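Side-chain contacts in glutathione S-transferase (PDB 3NIV), which probably acts as a zeta-class glutathione transferase with maleylacetoacetate isomerase activity: residues P90-K93 and A94-S98; R118-Q122 and F123-E127. All blocks are in the same frame, centred on the assembly; numbering follows the deposited sequence.

Interaction 1 (P90-K93 and A94-S98); sequences PFMK and ATLKS
Phe91 and Thr95 meet in the opening turns of an alpha helix, where four consecutive i-to-i+4 backbone bonds join residues 90–93 to 94–97, the one from Leu96 N to Met92 O being nearly straight at 170°. These turns start helix 90-106 of the all-helical C-terminal GST domain, and Asp89 just before them accepts a hydrogen bond from Met92 N. Phe91 O is gripped twice: Thr95 N approaches at 2.9 Å, and Thr95 OG1 reaches the opposite face of the same carbonyl plane at 2.8 Å. Rotation about chi1 (-70°) sets OG1 beside the threonine's own backbone N, which brings the hydroxyl back over the preceding turn. That oxygen also sits 3.4 Å above one face of the Phe91 ring, offset toward the rim, with CE2 of Phe91 3.5 Å from OG1 of Thr95. On another side of the helix, selenomethionine Met92 bends at chi2 and chi3 until its CE lies 3.9 Å from CD1 of Leu96, and Phe160 touches both side chains. Phe91, Ala94 and Thr95 pack on Gln64 and Leu66 of the second subunit. Lys97 NZ forms a salt bridge with Asp74 of its own chain and a long, weak ion pair with Asp74 of the second subunit. A second hydroxyl takes a shorter step: Ser98 OG donates to Thr95 O, three residues back, at 2.9 Å.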
loop_
_atom_site.group_PDB
_atom_site.type_symbol
_atom_site.label_atom_id
_atom_site.label_comp_id
_atom_site.label_asym_id
_atom_site.label_seq_id
_atom_site.Cartn_x
_atom_site.Cartn_y
_atom_site.Cartn_z
ATOM N N PRO A 90 6.026 13.684 13.378
ATOM C CA PRO A 90 6.533 12.618 12.517
ATOM C C PRO A 90 6.040 11.241 12.926
ATOM O O PRO A 90 5.749 10.438 12.053
ATOM C CB PRO A 90 8.042 12.722 12.712
ATOM C CG PRO A 90 8.254 14.176 12.926
ATOM C CD PRO A 90 7.089 14.641 13.739
ATOM N N PHE A 91 5.946 10.967 14.221
ATOM C CA PHE A 91 5.482 9.658 14.657
ATOM C C PHE A 91 3.975 9.443 14.430
ATOM O O PHE A 91 3.557 8.394 13.932
ATOM C CB PHE A 91 5.821 9.413 16.125
ATOM C CG PHE A 91 5.239 8.137 16.664
ATOM C CD1 PHE A 91 5.847 6.920 16.402
ATOM C CD2 PHE A 91 4.079 8.151 17.413
ATOM C CE1 PHE A 91 5.311 5.739 16.886
ATOM C CE2 PHE A 91 3.542 6.978 17.905
ATOM C CZ PHE A 91 4.153 5.771 17.640
HETATM N N MSE A 92 3.167 10.428 14.814
HETATM C CA MSE A 92 1.724 10.365 14.589
HETATM C C MSE A 92 1.393 10.291 13.111
HETATM O O MSE A 92 0.496 9.559 12.696
HETATM C CB MSE A 92 1.017 11.570 15.213
HETATM C CG MSE A 92 0.656 11.340 16.655
HETATM SE SE MSE A 92 -0.077 9.543 16.931
HETATM C CE MSE A 92 -1.631 9.654 15.744
ATOM N N LYS A 93 2.127 11.055 12.317
ATOM C CA LYS A 93 1.932 11.041 10.886
ATOM C C LYS A 93 2.148 9.633 10.354
ATOM O O LYS A 93 1.347 9.132 9.572
ATOM C CB LYS A 93 2.876 12.026 10.203
ATOM C CG LYS A 93 3.162 11.678 8.764
ATOM C CD LYS A 93 3.289 12.913 7.897
ATOM C CE LYS A 93 4.384 13.823 8.375
ATOM N NZ LYS A 93 4.297 15.113 7.642
ATOM N N ALA A 94 3.221 8.989 10.796
ATOM C CA ALA A 94 3.537 7.651 10.320
ATOM C C ALA A 94 2.526 6.635 10.850
ATOM O O ALA A 94 2.227 5.629 10.204
ATOM C CB ALA A 94 4.949 7.263 10.734
ATOM N N THR A 95 2.012 6.899 12.040
ATOM C CA THR A 95 1.113 5.969 12.694
ATOM C C THR A 95 -0.231 5.928 11.981
ATOM O O THR A 95 -0.803 4.861 11.760
ATOM C CB THR A 95 0.902 6.378 14.146
ATOM O OG1 THR A 95 2.110 6.135 14.871
ATOM C CG2 THR A 95 -0.240 5.578 14.771
ATOM N N LEU A 96 -0.729 7.106 11.631
ATOM C CA LEU A 96 -1.954 7.211 10.867
ATOM C C LEU A 96 -1.785 6.594 9.474
ATOM O O LEU A 96 -2.655 5.879 8.982
ATOM C CB LEU A 96 -2.372 8.678 10.792
ATOM C CG LEU A 96 -3.012 9.141 12.101
ATOM C CD1 LEU A 96 -2.989 10.657 12.234
ATOM C CD2 LEU A 96 -4.432 8.594 12.220
ATOM N N LYS A 97 -0.647 6.865 8.856
ATOM C CA LYS A 97 -0.305 6.304 7.552
ATOM C C LYS A 97 -0.411 4.792 7.557
ATOM O O LYS A 97 -1.007 4.191 6.661
ATOM C CB LYS A 97 1.123 6.679 7.197
ATOM C CG LYS A 97 1.300 7.181 5.786
ATOM C CD LYS A 97 1.246 8.705 5.735
ATOM C CE LYS A 97 2.239 9.252 4.710
ATOM N NZ LYS A 97 2.003 8.708 3.337
ATOM N N SER A 98 0.172 4.172 8.572
ATOM C CA SER A 98 0.183 2.728 8.637
ATOM C C SER A 98 -1.240 2.177 8.809
ATOM O O SER A 98 -1.528 1.020 8.475
ATOM C CB SER A 98 1.085 2.251 9.763
ATOM O OG SER A 98 0.454 2.358 11.012
#

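Interaction 2 (R118-Q122 and F123-E127); sequences RLKEQ and FNANE
Leu119 O is gripped by two backbone donors, Phe123 N at 2.9 Å and Ala125 N at 3.2 Å, which arrive from opposite faces of its carbonyl plane. The second, a straighter 6→1 bond (165°), and the positive phi of Asn124 mark a Schellman motif ending helix 113-123; its 5→2 bond, Asn124 N to Lys120 O, is weak and doubtful. Ala125 CB thereby comes to 4.0 Å from Leu119 CB, while Leu119 CD2 lies 4.1 Å from Phe123 CD2. With chi1 at -57°, Phe123 CG lies beside its own backbone N, and the ring runs alongside the Gln122 side chain: Gln122 CB stands over the ring face, 3.8 Å from the centroid, as a CH-pi contact, and the amide plane is turned 30° from the ring. Back along the helix, Arg118 NE donates at 2.6 Å to Gln122 OE1, meeting a lone pair in the carbonyl plane, and NH2 adds a weak bond to the same oxygen. Glu121 OE1, 3.3 Å from Arg118 NH1 but well out of the guanidinium plane, contributes charge attraction alone. Across the dimer interface, Phe123 stacks on Phe123 of the second subunit, and Gln122 NE2 makes a weak hydrogen bond to Gln129 O of that subunit. With OE1 held by arginine and NE2 directed to the other chain, the amide's rotation is probably fixed, which would steady the glutamine against the interfacial ring.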
loop_
_atom_site.group_PDB
_atom_site.type_symbol
_atom_site.label_atom_id
_atom_site.label_comp_id
_atom_site.label_asym_id
_atom_site.label_seq_id
_atom_site.Cartn_x
_atom_site.Cartn_y
_atom_site.Cartn_z
ATOM N N ARG A 118 -10.225 -14.614 -9.831
ATOM C CA ARG A 118 -9.228 -15.668 -9.811
ATOM C C ARG A 118 -9.716 -16.845 -8.970
ATOM O O ARG A 118 -9.433 -17.998 -9.281
ATOM C CB ARG A 118 -7.899 -15.151 -9.265
ATOM C CG ARG A 118 -6.780 -16.175 -9.341
ATOM C CD ARG A 118 -6.109 -16.188 -10.711
ATOM N NE ARG A 118 -5.110 -17.248 -10.788
ATOM C CZ ARG A 118 -4.472 -17.606 -11.895
ATOM N NH1 ARG A 118 -4.711 -16.986 -13.040
ATOM N NH2 ARG A 118 -3.591 -18.591 -11.851
ATOM N N LEU A 119 -10.435 -16.552 -7.892
ATOM C CA LEU A 119 -10.970 -17.613 -7.049
ATOM C C LEU A 119 -11.985 -18.414 -7.835
ATOM O O LEU A 119 -12.052 -19.631 -7.727
ATOM C CB LEU A 119 -11.632 -17.035 -5.807
ATOM C CG LEU A 119 -10.633 -16.353 -4.883
ATOM C CD1 LEU A 119 -11.365 -15.811 -3.675
ATOM C CD2 LEU A 119 -9.534 -17.332 -4.479
ATOM N N LYS A 120 -12.769 -17.709 -8.640
ATOM C CA LYS A 120 -13.775 -18.343 -9.476
ATOM C C LYS A 120 -13.144 -19.132 -10.628
ATOM O O LYS A 120 -13.547 -20.256 -10.903
ATOM C CB LYS A 120 -14.781 -17.305 -9.971
ATOM C CG LYS A 120 -15.871 -17.047 -8.962
ATOM C CD LYS A 120 -16.258 -15.589 -8.856
ATOM C CE LYS A 120 -17.261 -15.183 -9.914
ATOM N NZ LYS A 120 -17.855 -13.860 -9.562
ATOM N N GLU A 121 -12.154 -18.553 -11.293
ATOM C CA GLU A 121 -11.466 -19.266 -12.351
ATOM C C GLU A 121 -10.757 -20.498 -11.779
ATOM O O GLU A 121 -11.146 -21.634 -12.044
ATOM C CB GLU A 121 -10.457 -18.353 -13.046
ATOM C CG GLU A 121 -9.553 -19.082 -14.048
ATOM C CD GLU A 121 -8.112 -18.579 -14.001
ATOM O OE1 GLU A 121 -7.919 -17.339 -13.913
ATOM O OE2 GLU A 121 -7.171 -19.422 -14.053
ATOM N N GLN A 122 -9.724 -20.267 -10.978
ATOM C CA GLN A 122 -8.894 -21.344 -10.461
ATOM C C GLN A 122 -9.658 -22.357 -9.644
ATOM O O GLN A 122 -9.351 -23.549 -9.676
ATOM C CB GLN A 122 -7.783 -20.789 -9.575
ATOM C CG GLN A 122 -6.508 -20.471 -10.304
ATOM C CD GLN A 122 -5.324 -20.374 -9.360
ATOM O OE1 GLN A 122 -4.732 -19.310 -9.202
ATOM N NE2 GLN A 122 -4.973 -21.492 -8.727
ATOM N N PHE A 123 -10.622 -21.887 -8.870
ATOM C CA PHE A 123 -11.203 -22.745 -7.852
ATOM C C PHE A 123 -12.713 -22.872 -7.995
ATOM O O PHE A 123 -13.366 -23.528 -7.186
ATOM C CB PHE A 123 -10.823 -22.247 -6.454
ATOM C CG PHE A 123 -9.348 -22.158 -6.224
ATOM C CD1 PHE A 123 -8.602 -23.299 -5.961
ATOM C CD2 PHE A 123 -8.699 -20.931 -6.266
ATOM C CE1 PHE A 123 -7.231 -23.222 -5.743
ATOM C CE2 PHE A 123 -7.322 -20.842 -6.048
ATOM C CZ PHE A 123 -6.590 -21.990 -5.788
ATOM N N ASN A 124 -13.258 -22.260 -9.039
ATOM C CA ASN A 124 -14.693 -22.263 -9.247
ATOM C C ASN A 124 -15.401 -21.970 -7.944
ATOM O O ASN A 124 -16.349 -22.663 -7.583
ATOM C CB ASN A 124 -15.167 -23.613 -9.793
ATOM C CG ASN A 124 -14.495 -23.989 -11.106
ATOM O OD1 ASN A 124 -14.571 -23.258 -12.105
ATOM N ND2 ASN A 124 -13.837 -25.143 -11.113
ATOM N N ALA A 125 -14.921 -20.962 -7.224
ATOM C CA ALA A 125 -15.565 -20.535 -5.986
ATOM C C ALA A 125 -17.053 -20.198 -6.189
ATOM O O ALA A 125 -17.409 -19.375 -7.038
ATOM C CB ALA A 125 -14.824 -19.344 -5.385
ATOM N N ASN A 126 -17.917 -20.853 -5.421
ATOM C CA ASN A 126 -19.335 -20.543 -5.441
ATOM C C ASN A 126 -19.543 -19.258 -4.654
ATOM O O ASN A 126 -18.598 -18.716 -4.085
ATOM C CB ASN A 126 -20.140 -21.682 -4.821
ATOM C CG ASN A 126 -19.878 -21.834 -3.329
ATOM O OD1 ASN A 126 -19.862 -20.853 -2.586
ATOM N ND2 ASN A 126 -19.673 -23.068 -2.886
ATOM N N GLU A 127 -20.782 -18.787 -4.599
ATOM C CA GLU A 127 -21.078 -17.520 -3.960
ATOM C C GLU A 127 -20.763 -17.484 -2.459
ATOM O O GLU A 127 -20.193 -16.509 -1.982
ATOM C CB GLU A 127 -22.517 -17.123 -4.242
ATOM C CG GLU A 127 -23.161 -16.295 -3.150
ATOM C CD GLU A 127 -24.567 -15.859 -3.519
ATOM O OE1 GLU A 127 -25.424 -15.812 -2.613
ATOM O OE2 GLU A 127 -24.816 -15.572 -4.711
#

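Interactions 1 and 2 both belong to the C-terminal GST domain but lie far apart, their centres about 37 Å and their nearest atoms about 23 Å from each other. Both are local and partly buried, and both touch the second subunit. Interaction 1 lies within the opening turns of helix 90-106, which also carries Cys105 of the interchain disulfide; interaction 2 ends helix 113-123 and leads into helix 127-149, and more of its residues are exposed. In each, one carbonyl oxygen accepts two hydrogen bonds, from a hydroxyl and an amide in 90-98 but from two amides in 118-127. The partner is met by mixed packing and weak ion pairs in the former, by a Phe123–Phe123 stack and a weak amide bond in the latter.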